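Local coordinates for protein NAD(P)H-FMN oxidoreductase (Bacillus subtilis, PDB 5LVA) that binds flavin mononucleotide and probably transfers electrons from NAD(P)H to flavin or quinone acceptors, at residues V16-F21 / A104-A109; F62-Y67 / R129-T134; E112-Q115 / S119-Y122. All blocks are in the same frame, centred on the assembly; numbering follows the deposited sequence.

The chain first lays down 16-21, at the start of helix 17-23, and then 62-67, at the end of strand 59-65. Contact 1 closes when 104-109, leaving strand 100-106, meets 16-21. Contact 3 follows as a short local loop, with 112-115 joined to 119-122. Contact 2 closes last, when helix 129-138 reaches back to 62-67. Contacts 1 and 2 therefore cross. Contact 3 falls wholly between the two halves of contact 2. Strands 59-65 and 100-106 are neighbours in the parallel sheet, so contacts 1 and 2 meet there, with Ser-106 O 2.8 Å from Leu-66 N. All three contacts touch the FMN.

Contact 1 (V16-F21 / A104-A109); sequences VVNRAF and AVSAGA. With FMN (flavin mononucleotide), chain C.
Asn-18 ND2 donates a weak hydrogen bond to Ser-106 OG, 3.1 Å away with an angle of 131° at the hydrogen. The packed part of the contact is small. Val-17 CG1 rests 4.0 Å from Ser-106 CB. The same methyl also lies over one face of the Phe-21 ring, toward its rim. Most of the grip passes through FMN. Asn-18 CG is anti to its carbonyl carbon (chi1 -82°), which keeps the side chain beside the backbone N. Asn-18 N and ND2 therefore both donate to phosphate O3P. O2P accepts from Val-16 N and, at 2.7 Å, from Val-17 N. Further along the ligand, Ser-106 OG and FMN O4' share a hydrogen bond of 2.8 Å. Gly-108 N reaches flavin N1 at 3.0 Å, and Ala-109 N reaches O2. Asn-18 OD1 binds a water and Gln-63 NE2. Replacing Asn-18 by an alanine would probably cost O3P one donor and leave Gln-63 NE2 without its OD1 acceptor and Ser-106 OG without its amide neighbour. The other side of the segment is looser. Val-16 is exposed, and Arg-19 takes no part and forms a salt bridge with Glu-13. Backbone N-H groups gathered on a phosphate at the start of the first helix are characteristic of the flavodoxin-like fold.

Contact 2 (F62-Y67 / R129-T134); sequences FQFPLY and RPFQAT. With FMN (flavin mononucleotide), chain C.
Phe-64 and Phe-131 meet between the parallel sheet and a covering helix of the flavodoxin-like fold. Strand 59-65 supplies Phe-64, and helix 129-138 supplies Phe-131. The contact between the segments is purely apolar. The two side chains come from opposite directions. Phe-64 CZ lies over one face of the Phe-131 ring, 4.0 Å from Phe-131 CZ. The rings meet at a slant, with planes 39° apart and centroids separated by 5.4 Å. With CG between the backbone N and the carbonyl carbon (chi1 54°), it is CZ at the far end of the Phe-64 ring that meets Phe-131. Leu-75 of helix 73-82 touches both side chains, and Val-103 and Val-105 of the next strand pack on Phe-64.

Van der Waals contacts with FMN come from Pro-65, Leu-66 and Tyr-67. Pro-65 CB lies 3.5 Å from C4' of the ribityl chain. Leu-66 CD2 is 3.6 Å from N3 of the flavin. Tyr-67 CD1 lies 3.4 Å from C8, and methyl C7M sits over one face of the tyrosine ring, toward its rim.

No hydrogen bond joins the two segments. The strand is paired with its neighbours in the sheet, and FMN O2' donates to Leu-66 O at 2.8 Å. In the helix, Pro-130 O accepts two donors from one residue. Thr-134 N and Thr-134 OG1 approach from opposite faces of the carbonyl plane, with OG1 2.8 Å from Pro-130 O.

Contact 3 (E112-Q115 / S119-Y122); sequences EAYQ and SNHY. With FMN (flavin mononucleotide), chain C.
Ala-113 O accepts a hydrogen bond from Asn-120 N at 2.8 Å, bent to 140° at the hydrogen, and a weak one from His-121 N. Ala-113 CB packs against Ser-119 OG. Tyr-114 is the centre of an inverse gamma turn, in which Gln-115 N returns a weak bond of 3.2 Å to Ala-113 O. This turn lies in the loop between strand 100-106 and helix 124-127, and it brings Tyr-114 into the FMN pocket of the flavodoxin-like fold. There Tyr-114 OH donates to flavin O2, which lies at the ring edge, near the ring plane. Tyr-122 O also lies at the ring edge, 3.6 Å from Tyr-114 CD1. Asn-120 lies side by side with the tyrosine and points the same way. Its CG is anti to the carbonyl carbon (chi1 -80°), which puts the amide against the ring. The amide is turned 47° from the ring, and ND2 comes within 3.2 Å of Tyr-114 CZ. Asn-120 OD1 is held by the hydroxyl of Tyr-69, another FMN-binding residue. At Gln-115 the backbone O faces His-121 CA at 3.1 Å, a CA-H...O contact.

Contact 1 (V16-F21 / A104-A109)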
# COMPACT_ATOMS: atom_id res chain seq x y z
N VAL A 16 -7.76 -7.23 -11.65
CA VAL A 16 -8.17 -6.27 -12.65
C VAL A 16 -7.66 -4.88 -12.31
O VAL A 16 -6.93 -4.28 -13.10
CB VAL A 16 -9.70 -6.24 -12.83
CG1 VAL A 16 -10.13 -5.03 -13.61
CG2 VAL A 16 -10.15 -7.49 -13.55
N VAL A 17 -8.02 -4.37 -11.13
CA VAL A 17 -7.75 -2.99 -10.75
C VAL A 17 -6.30 -2.73 -10.39
O VAL A 17 -5.65 -1.84 -10.94
CB VAL A 17 -8.61 -2.56 -9.56
CG1 VAL A 17 -8.29 -1.11 -9.17
CG2 VAL A 17 -10.08 -2.72 -9.88
N ASN A 18 -5.78 -3.51 -9.46
CA ASN A 18 -4.41 -3.33 -9.01
C ASN A 18 -3.41 -3.58 -10.10
O ASN A 18 -2.37 -2.92 -10.17
CB ASN A 18 -4.14 -4.23 -7.82
CG ASN A 18 -4.65 -3.63 -6.53
OD1 ASN A 18 -3.98 -2.79 -5.94
ND2 ASN A 18 -5.83 -4.03 -6.12
N ARG A 19 -3.73 -4.52 -10.98
CA ARG A 19 -2.93 -4.80 -12.16
C ARG A 19 -2.81 -3.55 -13.04
O ARG A 19 -1.72 -3.16 -13.45
CB ARG A 19 -3.54 -5.95 -12.93
CG ARG A 19 -2.79 -6.36 -14.17
CD ARG A 19 -1.34 -6.62 -13.86
NE ARG A 19 -0.75 -7.54 -14.82
CZ ARG A 19 0.47 -8.04 -14.72
NH1 ARG A 19 1.25 -7.70 -13.69
NH2 ARG A 19 0.93 -8.88 -15.65
N ALA A 20 -3.94 -2.91 -13.31
CA ALA A 20 -3.97 -1.69 -14.10
C ALA A 20 -3.19 -0.56 -13.45
O ALA A 20 -2.54 0.24 -14.13
CB ALA A 20 -5.40 -1.26 -14.32
N PHE A 21 -3.26 -0.47 -12.13
CA PHE A 21 -2.57 0.57 -11.40
C PHE A 21 -1.07 0.33 -11.46
O PHE A 21 -0.30 1.23 -11.77
CB PHE A 21 -3.03 0.62 -9.94
CG PHE A 21 -4.40 1.19 -9.75
CD1 PHE A 21 -5.16 1.58 -10.83
CD2 PHE A 21 -4.91 1.37 -8.48
CE1 PHE A 21 -6.42 2.10 -10.66
CE2 PHE A 21 -6.16 1.91 -8.30
CZ PHE A 21 -6.91 2.27 -9.38
N ALA A 104 -2.16 2.59 -0.80
CA ALA A 104 -2.98 2.68 -2.01
C ALA A 104 -3.91 1.48 -2.02
O ALA A 104 -3.47 0.36 -2.17
CB ALA A 104 -2.11 2.71 -3.26
N VAL A 105 -5.20 1.72 -1.87
CA VAL A 105 -6.11 0.62 -1.62
C VAL A 105 -7.32 0.73 -2.53
O VAL A 105 -7.82 1.81 -2.81
CB VAL A 105 -6.53 0.59 -0.12
CG1 VAL A 105 -7.21 1.88 0.29
CG2 VAL A 105 -7.42 -0.59 0.17
N SER A 106 -7.76 -0.40 -3.03
CA SER A 106 -8.94 -0.44 -3.86
C SER A 106 -10.07 -1.12 -3.10
O SER A 106 -9.85 -2.07 -2.36
CB SER A 106 -8.63 -1.17 -5.17
OG SER A 106 -8.20 -2.48 -4.90
N ALA A 107 -11.29 -0.63 -3.27
CA ALA A 107 -12.41 -1.21 -2.54
C ALA A 107 -13.58 -1.48 -3.46
O ALA A 107 -13.86 -0.69 -4.35
CB ALA A 107 -12.82 -0.31 -1.40
N GLY A 108 -14.26 -2.60 -3.23
CA GLY A 108 -15.40 -2.98 -4.05
C GLY A 108 -16.60 -2.06 -3.90
O GLY A 108 -17.27 -1.74 -4.88
N ALA A 109 -16.86 -1.63 -2.68
CA ALA A 109 -18.04 -0.85 -2.36
C ALA A 109 -17.91 0.60 -2.86
O ALA A 109 -16.81 1.08 -3.13
CB ALA A 109 -18.30 -0.90 -0.87
N1 FMN C . -14.50 -4.47 -0.89
C2 FMN C . -14.85 -3.51 0.05
O2 FMN C . -15.25 -2.41 -0.31
N3 FMN C . -14.74 -3.77 1.39
C4 FMN C . -14.30 -4.99 1.83
O4 FMN C . -14.22 -5.17 3.04
C4A FMN C . -13.94 -5.97 0.89
N5 FMN C . -13.49 -7.19 1.31
C5A FMN C . -13.14 -8.16 0.39
C6 FMN C . -12.68 -9.39 0.84
C7 FMN C . -12.30 -10.37 -0.04
C7M FMN C . -11.81 -11.69 0.49
C8 FMN C . -12.40 -10.12 -1.41
C8M FMN C . -12.00 -11.16 -2.41
C9 FMN C . -12.86 -8.89 -1.86
C9A FMN C . -13.22 -7.90 -0.96
N10 FMN C . -13.69 -6.66 -1.40
C10 FMN C . -14.04 -5.70 -0.47
C1' FMN C . -13.75 -6.35 -2.87
C2' FMN C . -12.31 -5.89 -3.20
O2' FMN C . -11.93 -4.76 -2.42
C3' FMN C . -11.98 -5.70 -4.69
O3' FMN C . -12.10 -6.98 -5.26
C4' FMN C . -10.55 -5.15 -4.88
O4' FMN C . -10.44 -3.96 -4.16
C5' FMN C . -10.05 -4.78 -6.27
O5' FMN C . -9.73 -5.94 -6.98
P FMN C . -8.45 -6.22 -7.92
O1P FMN C . -8.06 -7.60 -7.51
O2P FMN C . -8.88 -6.13 -9.34
O3P FMN C . -7.25 -5.36 -7.72
O HOH W 1 -4.63 -0.42 -5.06

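Contact 2 (F62-Y67 / R129-T134)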
# COMPACT_ATOMS: atom_id res chain seq x y z
N PHE A 62 2.23 0.95 0.28
CA PHE A 62 1.61 -0.36 0.41
C PHE A 62 0.36 -0.41 -0.46
O PHE A 62 -0.61 0.30 -0.20
CB PHE A 62 1.27 -0.65 1.87
CG PHE A 62 2.47 -0.65 2.78
CD1 PHE A 62 2.93 0.53 3.34
CD2 PHE A 62 3.13 -1.83 3.06
CE1 PHE A 62 4.04 0.53 4.17
CE2 PHE A 62 4.24 -1.84 3.89
CZ PHE A 62 4.69 -0.66 4.45
N GLN A 63 0.40 -1.22 -1.51
CA GLN A 63 -0.70 -1.33 -2.45
C GLN A 63 -1.39 -2.66 -2.30
O GLN A 63 -0.75 -3.70 -2.38
CB GLN A 63 -0.21 -1.15 -3.88
CG GLN A 63 -1.32 -1.14 -4.91
CD GLN A 63 -0.82 -1.04 -6.34
OE1 GLN A 63 0.25 -0.51 -6.62
NE2 GLN A 63 -1.61 -1.55 -7.26
N PHE A 64 -2.70 -2.64 -2.09
CA PHE A 64 -3.44 -3.88 -1.89
C PHE A 64 -4.91 -3.67 -2.13
O PHE A 64 -5.37 -2.54 -2.13
CB PHE A 64 -3.19 -4.44 -0.49
CG PHE A 64 -3.48 -3.47 0.64
CD1 PHE A 64 -2.49 -2.63 1.12
CD2 PHE A 64 -4.73 -3.43 1.25
CE1 PHE A 64 -2.74 -1.78 2.15
CE2 PHE A 64 -4.99 -2.58 2.27
CZ PHE A 64 -4.00 -1.74 2.73
N PRO A 65 -5.66 -4.75 -2.37
CA PRO A 65 -7.11 -4.60 -2.36
C PRO A 65 -7.62 -4.64 -0.93
O PRO A 65 -7.03 -5.31 -0.09
CB PRO A 65 -7.59 -5.82 -3.14
CG PRO A 65 -6.56 -6.84 -2.88
CD PRO A 65 -5.25 -6.08 -2.85
N LEU A 66 -8.71 -3.92 -0.67
CA LEU A 66 -9.36 -3.97 0.62
C LEU A 66 -10.08 -5.30 0.78
O LEU A 66 -11.06 -5.56 0.11
CB LEU A 66 -10.36 -2.83 0.77
CG LEU A 66 -10.82 -2.50 2.18
CD1 LEU A 66 -9.66 -1.92 2.95
CD2 LEU A 66 -11.97 -1.53 2.14
N TYR A 67 -9.56 -6.11 1.69
CA TYR A 67 -10.15 -7.38 2.05
C TYR A 67 -10.62 -7.32 3.48
O TYR A 67 -9.80 -7.12 4.37
CB TYR A 67 -9.15 -8.52 1.91
CG TYR A 67 -8.82 -8.96 0.51
CD1 TYR A 67 -9.52 -8.47 -0.60
CD2 TYR A 67 -7.83 -9.88 0.28
CE1 TYR A 67 -9.22 -8.88 -1.87
CE2 TYR A 67 -7.52 -10.30 -0.98
CZ TYR A 67 -8.21 -9.81 -2.06
OH TYR A 67 -7.86 -10.27 -3.32
N ARG A 129 -6.86 2.74 10.15
CA ARG A 129 -6.12 3.23 11.30
C ARG A 129 -5.00 2.32 11.80
O ARG A 129 -3.99 2.83 12.28
CB ARG A 129 -7.05 3.54 12.47
CG ARG A 129 -6.53 4.72 13.27
CD ARG A 129 -7.57 5.41 14.02
NE ARG A 129 -8.50 6.26 13.29
CZ ARG A 129 -8.18 7.38 12.65
NH1 ARG A 129 -6.92 7.74 12.53
NH2 ARG A 129 -9.12 8.09 12.07
N PRO A 130 -5.17 0.98 11.71
CA PRO A 130 -4.00 0.17 12.08
C PRO A 130 -2.74 0.53 11.31
O PRO A 130 -1.65 0.51 11.88
CB PRO A 130 -4.45 -1.25 11.74
CG PRO A 130 -5.90 -1.22 11.95
CD PRO A 130 -6.36 0.14 11.51
N PHE A 131 -2.87 0.89 10.04
CA PHE A 131 -1.70 1.17 9.23
C PHE A 131 -1.10 2.51 9.59
O PHE A 131 0.11 2.67 9.57
CB PHE A 131 -2.04 1.10 7.74
CG PHE A 131 -2.54 -0.24 7.31
CD1 PHE A 131 -1.66 -1.29 7.13
CD2 PHE A 131 -3.88 -0.46 7.10
CE1 PHE A 131 -2.09 -2.52 6.76
CE2 PHE A 131 -4.32 -1.71 6.73
CZ PHE A 131 -3.42 -2.73 6.55
N GLN A 132 -1.95 3.47 9.93
CA GLN A 132 -1.51 4.80 10.37
C GLN A 132 -0.78 4.75 11.70
O GLN A 132 0.20 5.43 11.91
CB GLN A 132 -2.70 5.75 10.48
CG GLN A 132 -2.35 7.16 10.91
CD GLN A 132 -3.57 8.05 11.00
OE1 GLN A 132 -4.71 7.58 10.95
NE2 GLN A 132 -3.34 9.35 11.08
N ALA A 133 -1.30 3.92 12.60
CA ALA A 133 -0.66 3.70 13.88
C ALA A 133 0.71 3.04 13.72
O ALA A 133 1.65 3.37 14.42
CB ALA A 133 -1.57 2.86 14.77
N THR A 134 0.80 2.12 12.78
CA THR A 134 2.06 1.49 12.41
C THR A 134 3.06 2.53 11.93
O THR A 134 4.18 2.60 12.40
CB THR A 134 1.87 0.43 11.32
OG1 THR A 134 0.94 -0.57 11.77
CG2 THR A 134 3.19 -0.23 10.97
N1 FMN C . -14.50 -4.47 -0.89
C2 FMN C . -14.85 -3.51 0.05
O2 FMN C . -15.25 -2.41 -0.31
N3 FMN C . -14.74 -3.77 1.39
C4 FMN C . -14.30 -4.99 1.83
O4 FMN C . -14.22 -5.17 3.04
C4A FMN C . -13.94 -5.97 0.89
N5 FMN C . -13.49 -7.19 1.31
C5A FMN C . -13.14 -8.16 0.39
C6 FMN C . -12.68 -9.39 0.84
C7 FMN C . -12.30 -10.37 -0.04
C7M FMN C . -11.81 -11.69 0.49
C8 FMN C . -12.40 -10.12 -1.41
C8M FMN C . -12.00 -11.16 -2.41
C9 FMN C . -12.86 -8.89 -1.86
C9A FMN C . -13.22 -7.90 -0.96
N10 FMN C . -13.69 -6.66 -1.40
C10 FMN C . -14.04 -5.70 -0.47
C1' FMN C . -13.75 -6.35 -2.87
C2' FMN C . -12.31 -5.89 -3.20
O2' FMN C . -11.93 -4.76 -2.42
C3' FMN C . -11.98 -5.70 -4.69
O3' FMN C . -12.10 -6.98 -5.26
C4' FMN C . -10.55 -5.15 -4.88
O4' FMN C . -10.44 -3.96 -4.16
C5' FMN C . -10.05 -4.78 -6.27
O5' FMN C . -9.73 -5.94 -6.98
P FMN C . -8.45 -6.22 -7.92
O1P FMN C . -8.06 -7.60 -7.51
O2P FMN C . -8.88 -6.13 -9.34
O3P FMN C . -7.25 -5.36 -7.72

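Contact 3 (E112-Q115 / S119-Y122)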
# COMPACT_ATOMS: atom_id res chain seq x y z
N GLU A 112 -19.86 6.28 -1.20
CA GLU A 112 -21.04 6.54 -0.37
C GLU A 112 -21.15 5.60 0.82
O GLU A 112 -21.73 5.95 1.84
CB GLU A 112 -22.32 6.43 -1.22
CG GLU A 112 -23.17 7.71 -1.40
CD GLU A 112 -23.85 8.23 -0.11
OE1 GLU A 112 -24.79 7.57 0.41
OE2 GLU A 112 -23.49 9.34 0.35
N ALA A 113 -20.65 4.38 0.69
CA ALA A 113 -20.77 3.41 1.77
C ALA A 113 -19.82 3.70 2.94
O ALA A 113 -20.11 3.34 4.08
CB ALA A 113 -20.52 2.01 1.25
N TYR A 114 -18.71 4.37 2.67
CA TYR A 114 -17.69 4.60 3.69
C TYR A 114 -17.83 5.95 4.38
O TYR A 114 -17.04 6.86 4.17
CB TYR A 114 -16.30 4.41 3.09
CG TYR A 114 -16.06 2.97 2.70
CD1 TYR A 114 -15.79 2.03 3.67
CD2 TYR A 114 -16.15 2.55 1.39
CE1 TYR A 114 -15.60 0.72 3.35
CE2 TYR A 114 -15.96 1.23 1.05
CZ TYR A 114 -15.69 0.31 2.04
OH TYR A 114 -15.50 -1.01 1.73
N GLN A 115 -18.85 6.06 5.21
CA GLN A 115 -19.13 7.26 5.99
C GLN A 115 -20.21 6.96 7.00
O GLN A 115 -20.94 5.98 6.87
CB GLN A 115 -19.58 8.42 5.10
CG GLN A 115 -20.94 8.20 4.53
CD GLN A 115 -21.39 9.35 3.67
OE1 GLN A 115 -22.00 9.16 2.62
NE2 GLN A 115 -21.08 10.56 4.11
N SER A 119 -23.61 2.65 4.21
CA SER A 119 -23.85 1.24 4.48
C SER A 119 -22.69 0.53 5.18
O SER A 119 -22.89 -0.47 5.86
CB SER A 119 -24.21 0.51 3.19
OG SER A 119 -23.13 0.50 2.28
N ASN A 120 -21.48 1.06 5.03
CA ASN A 120 -20.35 0.53 5.78
C ASN A 120 -20.00 1.37 7.01
O ASN A 120 -19.14 0.97 7.80
CB ASN A 120 -19.14 0.37 4.87
CG ASN A 120 -19.22 -0.88 4.03
OD1 ASN A 120 -19.86 -1.86 4.42
ND2 ASN A 120 -18.57 -0.86 2.88
N HIS A 121 -20.66 2.51 7.16
CA HIS A 121 -20.72 3.26 8.43
C HIS A 121 -19.47 4.02 8.85
O HIS A 121 -19.55 4.90 9.70
CB HIS A 121 -21.11 2.32 9.56
CG HIS A 121 -22.42 1.65 9.36
ND1 HIS A 121 -23.62 2.32 9.40
CD2 HIS A 121 -22.73 0.35 9.12
CE1 HIS A 121 -24.61 1.47 9.19
NE2 HIS A 121 -24.09 0.27 9.01
N TYR A 122 -18.32 3.68 8.29
CA TYR A 122 -17.07 4.32 8.70
C TYR A 122 -16.27 4.84 7.51
O TYR A 122 -16.21 4.20 6.47
CB TYR A 122 -16.24 3.33 9.53
CG TYR A 122 -17.05 2.56 10.56
CD1 TYR A 122 -17.57 3.18 11.70
CD2 TYR A 122 -17.30 1.21 10.40
CE1 TYR A 122 -18.31 2.49 12.64
CE2 TYR A 122 -18.04 0.50 11.33
CZ TYR A 122 -18.54 1.14 12.44
OH TYR A 122 -19.27 0.43 13.36
N1 FMN C . -14.50 -4.47 -0.89
C2 FMN C . -14.85 -3.51 0.05
O2 FMN C . -15.25 -2.41 -0.31
N3 FMN C . -14.74 -3.77 1.39
C4 FMN C . -14.30 -4.99 1.83
O4 FMN C . -14.22 -5.17 3.04
C4A FMN C . -13.94 -5.97 0.89
N5 FMN C . -13.49 -7.19 1.31
C5A FMN C . -13.14 -8.16 0.39
C6 FMN C . -12.68 -9.39 0.84
C7 FMN C . -12.30 -10.37 -0.04
C7M FMN C . -11.81 -11.69 0.49
C8 FMN C . -12.40 -10.12 -1.41
C8M FMN C . -12.00 -11.16 -2.41
C9 FMN C . -12.86 -8.89 -1.86
C9A FMN C . -13.22 -7.90 -0.96
N10 FMN C . -13.69 -6.66 -1.40
C10 FMN C . -14.04 -5.70 -0.47
C1' FMN C . -13.75 -6.35 -2.87
C2' FMN C . -12.31 -5.89 -3.20
O2' FMN C . -11.93 -4.76 -2.42
C3' FMN C . -11.98 -5.70 -4.69
O3' FMN C . -12.10 -6.98 -5.26
C4' FMN C . -10.55 -5.15 -4.88
O4' FMN C . -10.44 -3.96 -4.16
C5' FMN C . -10.05 -4.78 -6.27
O5' FMN C . -9.73 -5.94 -6.98
P FMN C . -8.45 -6.22 -7.92
O1P FMN C . -8.06 -7.60 -7.51
O2P FMN C . -8.88 -6.13 -9.34
O3P FMN C . -7.25 -5.36 -7.72